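Local coordinates for twin-arginine translocation pathway signal protein (Burkholderia phytofirmans, PDB 2RJO) that probably serves as a periplasmic sugar-binding protein of the type that feeds a membrane transporter, and holds beta-D-galactopyranose in the cleft between its two lobes, at residues Glu153-Ala156 against Gly157-Ala161; Ala126-Leu129 against Phe130-Gly134; Ser115-Gly118 against Val119-Gly122; Ala203-Asp206 against Asp207-Leu210. One frame throughout, in Å; residues are numbered along the deposited sequence.

Contact 1. Residues Glu153-Ala156 against Gly157-Ala161; sequences ERKA and GLDAA. With GAL (beta-D-galactopyranose), chain B.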
loop_
_atom_site.group_PDB
_atom_site.type_symbol
_atom_site.label_atom_id
_atom_site.label_comp_id
_atom_site.label_asym_id
_atom_site.label_seq_id
_atom_site.Cartn_x
_atom_site.Cartn_y
_atom_site.Cartn_z
ATOM N N GLU A 153 8.923 6.510 3.401
ATOM C CA GLU A 153 9.841 6.039 2.378
ATOM C C GLU A 153 9.608 6.684 1.015
ATOM O O GLU A 153 10.556 7.132 0.389
ATOM C CB GLU A 153 9.769 4.511 2.259
ATOM C CG GLU A 153 9.952 3.799 3.582
ATOM C CD GLU A 153 10.204 2.308 3.430
ATOM O OE1 GLU A 153 9.543 1.663 2.584
ATOM O OE2 GLU A 153 11.058 1.779 4.174
ATOM N N ARG A 154 8.358 6.738 0.559
ATOM C CA ARG A 154 8.044 7.341 -0.742
ATOM C C ARG A 154 8.458 8.822 -0.766
ATOM O O ARG A 154 8.987 9.322 -1.761
ATOM C CB ARG A 154 6.547 7.192 -1.035
ATOM C CG ARG A 154 6.104 5.732 -1.102
ATOM C CD ARG A 154 4.589 5.553 -1.164
ATOM N NE ARG A 154 4.231 4.144 -1.000
ATOM C CZ ARG A 154 2.989 3.664 -0.999
ATOM N NH1 ARG A 154 1.945 4.475 -1.157
ATOM N NH2 ARG A 154 2.792 2.362 -0.835
ATOM N N LYS A 155 8.219 9.508 0.344
ATOM C CA LYS A 155 8.587 10.908 0.470
ATOM C C LYS A 155 10.104 11.003 0.401
ATOM O O LYS A 155 10.662 11.974 -0.127
ATOM C CB LYS A 155 8.118 11.476 1.801
ATOM C CG LYS A 155 8.521 12.919 2.007
ATOM C CD LYS A 155 8.166 13.386 3.398
ATOM C CE LYS A 155 8.474 14.871 3.564
ATOM N NZ LYS A 155 8.335 15.279 4.981
ATOM N N ALA A 156 10.769 9.990 0.939
ATOM C CA ALA A 156 12.219 9.958 0.929
ATOM C C ALA A 156 12.658 9.759 -0.515
ATOM O O ALA A 156 13.670 10.311 -0.954
ATOM C CB ALA A 156 12.723 8.816 1.812
ATOM N N GLY A 157 11.883 8.963 -1.253
ATOM C CA GLY A 157 12.189 8.730 -2.650
ATOM C C GLY A 157 12.035 10.018 -3.443
ATOM O O GLY A 157 12.817 10.282 -4.362
ATOM N N LEU A 158 11.025 10.819 -3.089
ATOM C CA LEU A 158 10.768 12.091 -3.764
ATOM C C LEU A 158 11.946 13.024 -3.535
ATOM O O LEU A 158 12.558 13.511 -4.486
ATOM C CB LEU A 158 9.496 12.754 -3.219
ATOM C CG LEU A 158 9.194 14.195 -3.671
ATOM C CD1 LEU A 158 9.041 14.241 -5.190
ATOM C CD2 LEU A 158 7.914 14.698 -3.000
ATOM N N ASP A 159 12.269 13.259 -2.266
ATOM C CA ASP A 159 13.375 14.143 -1.904
ATOM C C ASP A 159 14.688 13.781 -2.589
ATOM O O ASP A 159 15.552 14.644 -2.771
ATOM C CB ASP A 159 13.593 14.143 -0.384
ATOM C CG ASP A 159 12.399 14.688 0.384
ATOM O OD1 ASP A 159 11.606 15.460 -0.196
ATOM O OD2 ASP A 159 12.264 14.358 1.583
ATOM N N ALA A 160 14.853 12.511 -2.948
ATOM C CA ALA A 160 16.073 12.058 -3.611
ATOM C C ALA A 160 16.047 12.392 -5.104
ATOM O O ALA A 160 17.083 12.694 -5.712
ATOM C CB ALA A 160 16.246 10.555 -3.420
ATOM N N ALA A 161 14.861 12.329 -5.698
ATOM C CA ALA A 161 14.727 12.638 -7.110
ATOM C C ALA A 161 14.990 14.135 -7.276
ATOM O O ALA A 161 15.557 14.574 -8.276
ATOM C CB ALA A 161 13.332 12.276 -7.585
HETATM C C1 GAL B . -3.034 3.151 1.636
HETATM C C2 GAL B . -2.151 3.465 0.406
HETATM C C3 GAL B . -1.088 2.353 0.264
HETATM C C4 GAL B . -0.241 2.316 1.548
HETATM C C5 GAL B . -1.215 2.030 2.725
HETATM C C6 GAL B . -0.417 1.993 4.011
HETATM O O1 GAL B . -4.016 4.193 1.784
HETATM O O2 GAL B . -2.960 3.496 -0.769
HETATM O O3 GAL B . -0.237 2.628 -0.847
HETATM O O4 GAL B . 0.372 3.591 1.734
HETATM O O5 GAL B . -2.216 3.095 2.838
HETATM O O6 GAL B . -1.318 1.725 5.069
#

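Contact 2. Residues Ala126-Leu129 against Phe130-Gly134; sequences ATQL and FKSMG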
loop_
_atom_site.group_PDB
_atom_site.type_symbol
_atom_site.label_atom_id
_atom_site.label_comp_id
_atom_site.label_asym_id
_atom_site.label_seq_id
_atom_site.Cartn_x
_atom_site.Cartn_y
_atom_site.Cartn_z
ATOM N N ALA A 126 8.833 10.021 -9.186
ATOM C CA ALA A 126 9.277 11.403 -9.142
ATOM C C ALA A 126 10.211 11.691 -10.311
ATOM O O ALA A 126 10.179 12.781 -10.890
ATOM C CB ALA A 126 9.998 11.676 -7.830
ATOM N N THR A 127 11.059 10.724 -10.647
ATOM C CA THR A 127 11.989 10.913 -11.752
ATOM C C THR A 127 11.229 11.009 -13.067
ATOM O O THR A 127 11.555 11.830 -13.920
ATOM C CB THR A 127 13.002 9.757 -11.830
ATOM O OG1 THR A 127 13.900 9.852 -10.719
ATOM C CG2 THR A 127 13.802 9.817 -13.123
ATOM N N GLN A 128 10.214 10.168 -13.226
ATOM C CA GLN A 128 9.408 10.179 -14.440
ATOM C C GLN A 128 8.663 11.500 -14.550
ATOM O O GLN A 128 8.537 12.055 -15.641
ATOM C CB GLN A 128 8.400 9.032 -14.426
ATOM C CG GLN A 128 7.436 9.056 -15.603
ATOM C CD GLN A 128 8.138 8.856 -16.941
ATOM O OE1 GLN A 128 8.584 7.749 -17.267
ATOM N NE2 GLN A 128 8.245 9.933 -17.718
ATOM N N LEU A 129 8.159 11.985 -13.416
ATOM C CA LEU A 129 7.430 13.241 -13.373
ATOM C C LEU A 129 8.326 14.412 -13.786
ATOM O O LEU A 129 7.930 15.263 -14.585
ATOM C CB LEU A 129 6.884 13.477 -11.964
ATOM C CG LEU A 129 6.212 14.827 -11.718
ATOM C CD1 LEU A 129 4.906 14.898 -12.501
ATOM C CD2 LEU A 129 5.951 15.022 -10.232
ATOM N N PHE A 130 9.543 14.450 -13.254
ATOM C CA PHE A 130 10.453 15.533 -13.585
ATOM C C PHE A 130 10.893 15.477 -15.038
ATOM O O PHE A 130 11.173 16.509 -15.641
ATOM C CB PHE A 130 11.677 15.507 -12.667
ATOM C CG PHE A 130 11.340 15.603 -11.203
ATOM C CD1 PHE A 130 10.169 16.241 -10.771
ATOM C CD2 PHE A 130 12.204 15.072 -10.246
ATOM C CE1 PHE A 130 9.869 16.344 -9.407
ATOM C CE2 PHE A 130 11.910 15.171 -8.878
ATOM C CZ PHE A 130 10.739 15.809 -8.461
ATOM N N LYS A 131 10.969 14.279 -15.608
ATOM C CA LYS A 131 11.361 14.174 -17.005
ATOM C C LYS A 131 10.257 14.848 -17.809
ATOM O O LYS A 131 10.523 15.669 -18.692
ATOM C CB LYS A 131 11.482 12.713 -17.449
ATOM C CG LYS A 131 12.505 11.877 -16.693
ATOM C CD LYS A 131 13.883 12.516 -16.712
ATOM C CE LYS A 131 14.970 11.525 -16.299
ATOM N NZ LYS A 131 15.203 10.503 -17.360
ATOM N N SER A 132 9.015 14.506 -17.489
ATOM C CA SER A 132 7.870 15.071 -18.187
ATOM C C SER A 132 7.870 16.585 -18.150
ATOM O O SER A 132 7.373 17.230 -19.072
ATOM C CB SER A 132 6.565 14.561 -17.576
ATOM O OG SER A 132 6.398 13.180 -17.816
HETATM N N MSE A 133 8.416 17.152 -17.082
HETATM C CA MSE A 133 8.463 18.604 -16.916
HETATM C C MSE A 133 9.670 19.229 -17.617
HETATM O O MSE A 133 9.857 20.443 -17.570
HETATM C CB MSE A 133 8.523 18.954 -15.426
HETATM C CG MSE A 133 7.282 18.605 -14.617
HETATM SE SE MSE A 133 7.628 18.653 -12.839
HETATM C CE MSE A 133 6.381 17.781 -12.241
ATOM N N GLY A 134 10.482 18.408 -18.269
ATOM C CA GLY A 134 11.669 18.932 -18.923
ATOM C C GLY A 134 12.747 19.146 -17.872
ATOM O O GLY A 134 13.731 19.849 -18.104
#

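Contact 3. Residues Ser115-Gly118 against Val119-Gly122; sequences SYDG and VAYG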
loop_
_atom_site.group_PDB
_atom_site.type_symbol
_atom_site.label_atom_id
_atom_site.label_comp_id
_atom_site.label_asym_id
_atom_site.label_seq_id
_atom_site.Cartn_x
_atom_site.Cartn_y
_atom_site.Cartn_z
ATOM N N SER A 115 6.260 -5.808 2.318
ATOM C CA SER A 115 6.355 -4.407 1.980
ATOM C C SER A 115 7.074 -4.233 0.657
ATOM O O SER A 115 7.457 -5.206 0.014
ATOM C CB SER A 115 7.104 -3.657 3.082
ATOM O OG SER A 115 7.051 -2.255 2.877
ATOM N N TYR A 116 7.228 -2.984 0.247
ATOM C CA TYR A 116 7.919 -2.666 -0.986
ATOM C C TYR A 116 8.851 -1.524 -0.653
ATOM O O TYR A 116 8.638 -0.811 0.335
ATOM C CB TYR A 116 6.934 -2.227 -2.061
ATOM C CG TYR A 116 5.989 -3.300 -2.511
ATOM C CD1 TYR A 116 6.135 -3.895 -3.751
ATOM C CD2 TYR A 116 4.919 -3.695 -1.714
ATOM C CE1 TYR A 116 5.234 -4.858 -4.198
ATOM C CE2 TYR A 116 4.009 -4.653 -2.146
ATOM C CZ TYR A 116 4.171 -5.230 -3.392
ATOM O OH TYR A 116 3.270 -6.167 -3.846
ATOM N N ASP A 117 9.877 -1.358 -1.478
ATOM C CA ASP A 117 10.873 -0.310 -1.310
ATOM C C ASP A 117 10.294 1.048 -1.720
ATOM O O ASP A 117 10.422 1.461 -2.878
ATOM C CB ASP A 117 12.090 -0.640 -2.177
ATOM C CG ASP A 117 13.210 0.357 -2.020
ATOM O OD1 ASP A 117 12.967 1.472 -1.503
ATOM O OD2 ASP A 117 14.343 0.024 -2.429
ATOM N N GLY A 118 9.685 1.749 -0.766
ATOM C CA GLY A 118 9.088 3.041 -1.061
ATOM C C GLY A 118 10.062 4.130 -1.482
ATOM O O GLY A 118 9.680 5.073 -2.186
ATOM N N VAL A 119 11.318 4.014 -1.052
ATOM C CA VAL A 119 12.320 5.010 -1.404
ATOM C C VAL A 119 12.660 4.884 -2.880
ATOM O O VAL A 119 12.794 5.887 -3.586
ATOM C CB VAL A 119 13.624 4.824 -0.587
ATOM C CG1 VAL A 119 14.594 5.973 -0.879
ATOM C CG2 VAL A 119 13.303 4.764 0.901
ATOM N N ALA A 120 12.793 3.646 -3.348
ATOM C CA ALA A 120 13.127 3.399 -4.741
ATOM C C ALA A 120 11.985 3.806 -5.672
ATOM O O ALA A 120 12.173 4.605 -6.587
ATOM C CB ALA A 120 13.466 1.937 -4.936
ATOM N N TYR A 121 10.801 3.257 -5.431
ATOM C CA TYR A 121 9.647 3.563 -6.257
ATOM C C TYR A 121 9.220 5.023 -6.185
ATOM O O TYR A 121 8.763 5.576 -7.177
ATOM C CB TYR A 121 8.485 2.650 -5.887
ATOM C CG TYR A 121 8.746 1.217 -6.262
ATOM C CD1 TYR A 121 8.846 0.831 -7.599
ATOM C CD2 TYR A 121 8.934 0.250 -5.287
ATOM C CE1 TYR A 121 9.128 -0.491 -7.950
ATOM C CE2 TYR A 121 9.217 -1.072 -5.627
ATOM C CZ TYR A 121 9.311 -1.435 -6.952
ATOM O OH TYR A 121 9.581 -2.753 -7.276
ATOM N N GLY A 122 9.364 5.643 -5.021
ATOM C CA GLY A 122 8.998 7.041 -4.884
ATOM C C GLY A 122 9.910 7.874 -5.762
ATOM O O GLY A 122 9.485 8.840 -6.407
#

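Contact 4. Residues Ala203-Asp206 against Asp207-Leu210; sequences AAND and DMAL. With GAL (beta-D-galactopyranose), chain B.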
loop_
_atom_site.group_PDB
_atom_site.type_symbol
_atom_site.label_atom_id
_atom_site.label_comp_id
_atom_site.label_asym_id
_atom_site.label_seq_id
_atom_site.Cartn_x
_atom_site.Cartn_y
_atom_site.Cartn_z
ATOM N N ALA A 203 2.103 12.590 -6.048
ATOM C CA ALA A 203 1.215 12.089 -4.997
ATOM C C ALA A 203 1.745 10.763 -4.436
ATOM O O ALA A 203 2.179 9.884 -5.195
ATOM C CB ALA A 203 -0.195 11.898 -5.539
ATOM N N ALA A 204 1.712 10.623 -3.109
ATOM C CA ALA A 204 2.210 9.414 -2.452
ATOM C C ALA A 204 1.397 8.142 -2.750
ATOM O O ALA A 204 1.851 7.046 -2.439
ATOM C CB ALA A 204 2.315 9.642 -0.939
ATOM N N ASN A 205 0.199 8.290 -3.314
ATOM C CA ASN A 205 -0.631 7.137 -3.698
ATOM C C ASN A 205 -1.644 7.572 -4.757
ATOM O O ASN A 205 -1.783 8.764 -5.017
ATOM C CB ASN A 205 -1.313 6.504 -2.467
ATOM C CG ASN A 205 -2.582 7.220 -2.044
ATOM O OD1 ASN A 205 -2.674 8.439 -2.115
ATOM N ND2 ASN A 205 -3.559 6.458 -1.569
ATOM N N ASP A 206 -2.321 6.619 -5.395
ATOM C CA ASP A 206 -3.291 6.959 -6.437
ATOM C C ASP A 206 -4.497 7.774 -5.987
ATOM O O ASP A 206 -4.916 8.695 -6.684
ATOM C CB ASP A 206 -3.811 5.699 -7.144
ATOM C CG ASP A 206 -2.771 5.060 -8.043
ATOM O OD1 ASP A 206 -1.693 5.662 -8.224
ATOM O OD2 ASP A 206 -3.033 3.959 -8.569
ATOM N N ASP A 207 -5.065 7.428 -4.835
ATOM C CA ASP A 207 -6.236 8.136 -4.347
ATOM C C ASP A 207 -5.983 9.642 -4.263
ATOM O O ASP A 207 -6.808 10.425 -4.717
ATOM C CB ASP A 207 -6.664 7.593 -2.980
ATOM C CG ASP A 207 -8.162 7.705 -2.754
ATOM O OD1 ASP A 207 -8.931 7.207 -3.606
ATOM O OD2 ASP A 207 -8.590 8.283 -1.727
HETATM N N MSE A 208 -4.840 10.039 -3.704
HETATM C CA MSE A 208 -4.511 11.458 -3.579
HETATM C C MSE A 208 -4.264 12.080 -4.960
HETATM O O MSE A 208 -4.587 13.242 -5.190
HETATM C CB MSE A 208 -3.282 11.667 -2.666
HETATM C CG MSE A 208 -3.460 11.189 -1.212
HETATM SE SE MSE A 208 -2.251 11.844 -0.001
HETATM C CE MSE A 208 -0.755 11.098 -0.579
ATOM N N ALA A 209 -3.695 11.310 -5.880
ATOM C CA ALA A 209 -3.446 11.819 -7.229
ATOM C C ALA A 209 -4.775 12.063 -7.941
ATOM O O ALA A 209 -4.925 13.045 -8.666
ATOM C CB ALA A 209 -2.606 10.830 -8.022
ATOM N N LEU A 210 -5.737 11.166 -7.732
ATOM C CA LEU A 210 -7.053 11.309 -8.358
ATOM C C LEU A 210 -7.756 12.499 -7.732
ATOM O O LEU A 210 -8.557 13.167 -8.376
ATOM C CB LEU A 210 -7.894 10.035 -8.172
ATOM C CG LEU A 210 -7.399 8.830 -8.985
ATOM C CD1 LEU A 210 -8.188 7.584 -8.626
ATOM C CD2 LEU A 210 -7.531 9.128 -10.464
HETATM C C1 GAL B . -3.034 3.151 1.636
HETATM C C2 GAL B . -2.151 3.465 0.406
HETATM C C3 GAL B . -1.088 2.353 0.264
HETATM C C4 GAL B . -0.241 2.316 1.548
HETATM C C5 GAL B . -1.215 2.030 2.725
HETATM C C6 GAL B . -0.417 1.993 4.011
HETATM O O1 GAL B . -4.016 4.193 1.784
HETATM O O2 GAL B . -2.960 3.496 -0.769
HETATM O O3 GAL B . -0.237 2.628 -0.847
HETATM O O4 GAL B . 0.372 3.591 1.734
HETATM O O5 GAL B . -2.216 3.095 2.838
HETATM O O6 GAL B . -1.318 1.725 5.069
#

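Contact 1. Residues Glu153-Ala156 against Gly157-Ala161
Three backbone bonds of regular helix spacing carry most of the contact between Glu-153-Ala-156 and Gly-157-Ala-161: Gly-157 N gives to Glu-153 O, Leu-158 N to Arg-154 O, and Asp-159 N to Lys-155 O. The bond from Asp-159 N to Lys-155 O, 3.0 Å long, is practically straight (179°). The next one on, from Ala-160 N to Ala-156 O, is weak. Among the charged side chains, Lys-155 runs out fully extended and Asp-159 slants across its base, with Asp-159 OD2 4.0 Å from Lys-155 CG. The charges do not meet, since Lys-155 NZ stays 5.3 Å from Asp-159 OD2. Sugar binding belongs to Arg-154. Its chain is extended from CG to NE, carrying the guanidinium far from the helix to the galactose, where O3 sits in the plane of the group, at its edge. Two donors grip that oxygen, Arg-154 NH1 at 2.9 Å and Arg-154 NH2 at 3.0 Å from GAL O3; NH1 also bonds Ala-204 O, and Trp-95 makes a cation-pi contact. All this lies on helix 149-163, which connects strand 137-143 to strand 168-175 in a beta-alpha-beta unit, with Leu-158 and Ala-161 packed on helix 118-132 and Leu-158 also touching strand 198-203.

Contact 2. Residues Ala126-Leu129 against Phe130-Gly134
Phe-130 turns its ring back over the preceding turn, so that Ala-126 O lies 3.0 Å above one face, displaced toward the rim. Ala-126 O also accepts from Phe-130 N at 3.0 Å, and Phe-130 CE2 lies 4.1 Å from Ala-126 CB. With CG anti to its carbonyl carbon (chi1 -58°), the ring is directed along the buried side of helix 118-132, where it meets Leu-162, Val-139 and Phe-165. Lys-131 continues the ladder, its N bonding Thr-127 O. Its chain bends at chi2 and again at chi4, lying beside Thr-127 and pointing the same way, with Lys-131 CE 3.8 Å from Thr-127 CG2; the hydroxyl of Thr-127 is held by Glu-123 O. Ser-132 grips one acceptor twice: Ser-132 N at 3.1 Å and Ser-132 OG at 3.3 Å both reach Gln-128 O, from opposite faces of its carbonyl plane. Next, Met-133 N, of a selenomethionine, donates to Leu-129 O at 3.2 Å; the end of its side chain is modelled too close to Leu-129 for its placement to be trusted. Gly-134 then leaves the helix with positive phi (79°) and closes a Schellman motif, its N bonding Lys-131 O. Chemically, the helix end is two-sided: Phe-130, Leu-129 and Met-133 supply apolar packing against strand 137-143, while the serine hydroxyl adds a second donor to a last-turn carbonyl on the exposed side.

Contact 3. Residues Ser115-Gly118 against Val119-Gly122
The Tyr-121 ring comes obliquely up to the chain just ahead of the helix, with Tyr-121 CD2 3.1 Å from Asp-117 O and Tyr-121 CE2 4.4 Å from Tyr-116 CB. Beyond these segments, Trp-251 meets the Tyr-121 ring edge-to-face, and the rings of Trp-95 and Trp-251 both meet that of Tyr-116. The other flat group is the Asp-117 carboxylate. Ala-120 N reaches Asp-117 OD1 at 2.9 Å from above the carboxylate plane, 62° out of it, in a fairly straight bond (163° at the hydrogen). A chi1 of -177° sets CG opposite the backbone N and folds the carboxylate over the first turn, so that Asp-117 OD2 also rests 3.3 Å from Ala-120 CB. The main chain adds two bonds: Tyr-121 N lies 3.1 Å from Asp-117 O, nearly along the C=O axis, and Gly-122 N meets Gly-118 O at 2.9 Å. Asp-117 thus uses both its side chain and its carbonyl to satisfy donors of the opening turn. This is a classic aspartate N-cap, placed where the chain leaves strand 110-115 of one lobe of the periplasmic binding protein fold and starts helix 118-132 of the other.

Contact 4. Residues Ala203-Asp206 against Asp207-Leu210
Asn-205 bridges the galactose and the first turn of helix 206-218. Its CB lies 3.8 Å from GAL O2, and a chi1 of 82° puts CG between the backbone N and the carbonyl carbon. From CG the amide splits its work. Asn-205 OD1 turns to the helix and accepts from Met-208 N at 3.1 Å, the donor standing 43° out of the amide plane; the same oxygen lies 3.0 Å from Met-208 CG, as the selenomethionine chain crosses the asparagine at about a right angle. Asn-205 ND2 turns to the sugar and gives a bond to GAL O2 at 3.1 Å, nearly straight (160°), with a further weak bond to Trp-178 O. Alongside Asn-205 runs Asp-207, pointing the same way, with Asp-207 CB 3.6 Å from Asn-205 ND2 and its carboxylate bonded to Ser-180 N. Met-208 bends at chi3 to bring CE against Ala-204, and Ala-203 CB touches Ala-209 CB at 3.6 Å. Ala-209 N and Leu-210 N continue the helix, bonding Asn-205 O and Asp-206 O; the Asp-206 carboxylate is taken up by Ser-248 OG and Thr-233 N. One amide therefore does two jobs, its oxygen as N-cap and its nitrogen as hydrogen-bond donor to the sugar. The cap probably fixes which end of the amide faces the helix, and so leaves the N-H turned to the galactose.

From the N terminus the chain meets contact 3 first, where strand 110-115 gives way to helix 118-132, then contact 2 at the far end of that helix, contact 1 on helix 149-163 and contact 4 at the start of helix 206-218. Each contact closes a local turn, and they follow in series without nesting or crossing. Helix 149-163 is the meeting point: Ala-161 and Leu-158 of contact 1 pack on Ala-126 of contact 2, Glu-153 weakly bonds Gly-118 of contact 3, and contact 1 also reaches the loop of contact 4. Contacts 1 and 4 share the galactose, whereas neither contact 2 nor contact 3 touches contact 4.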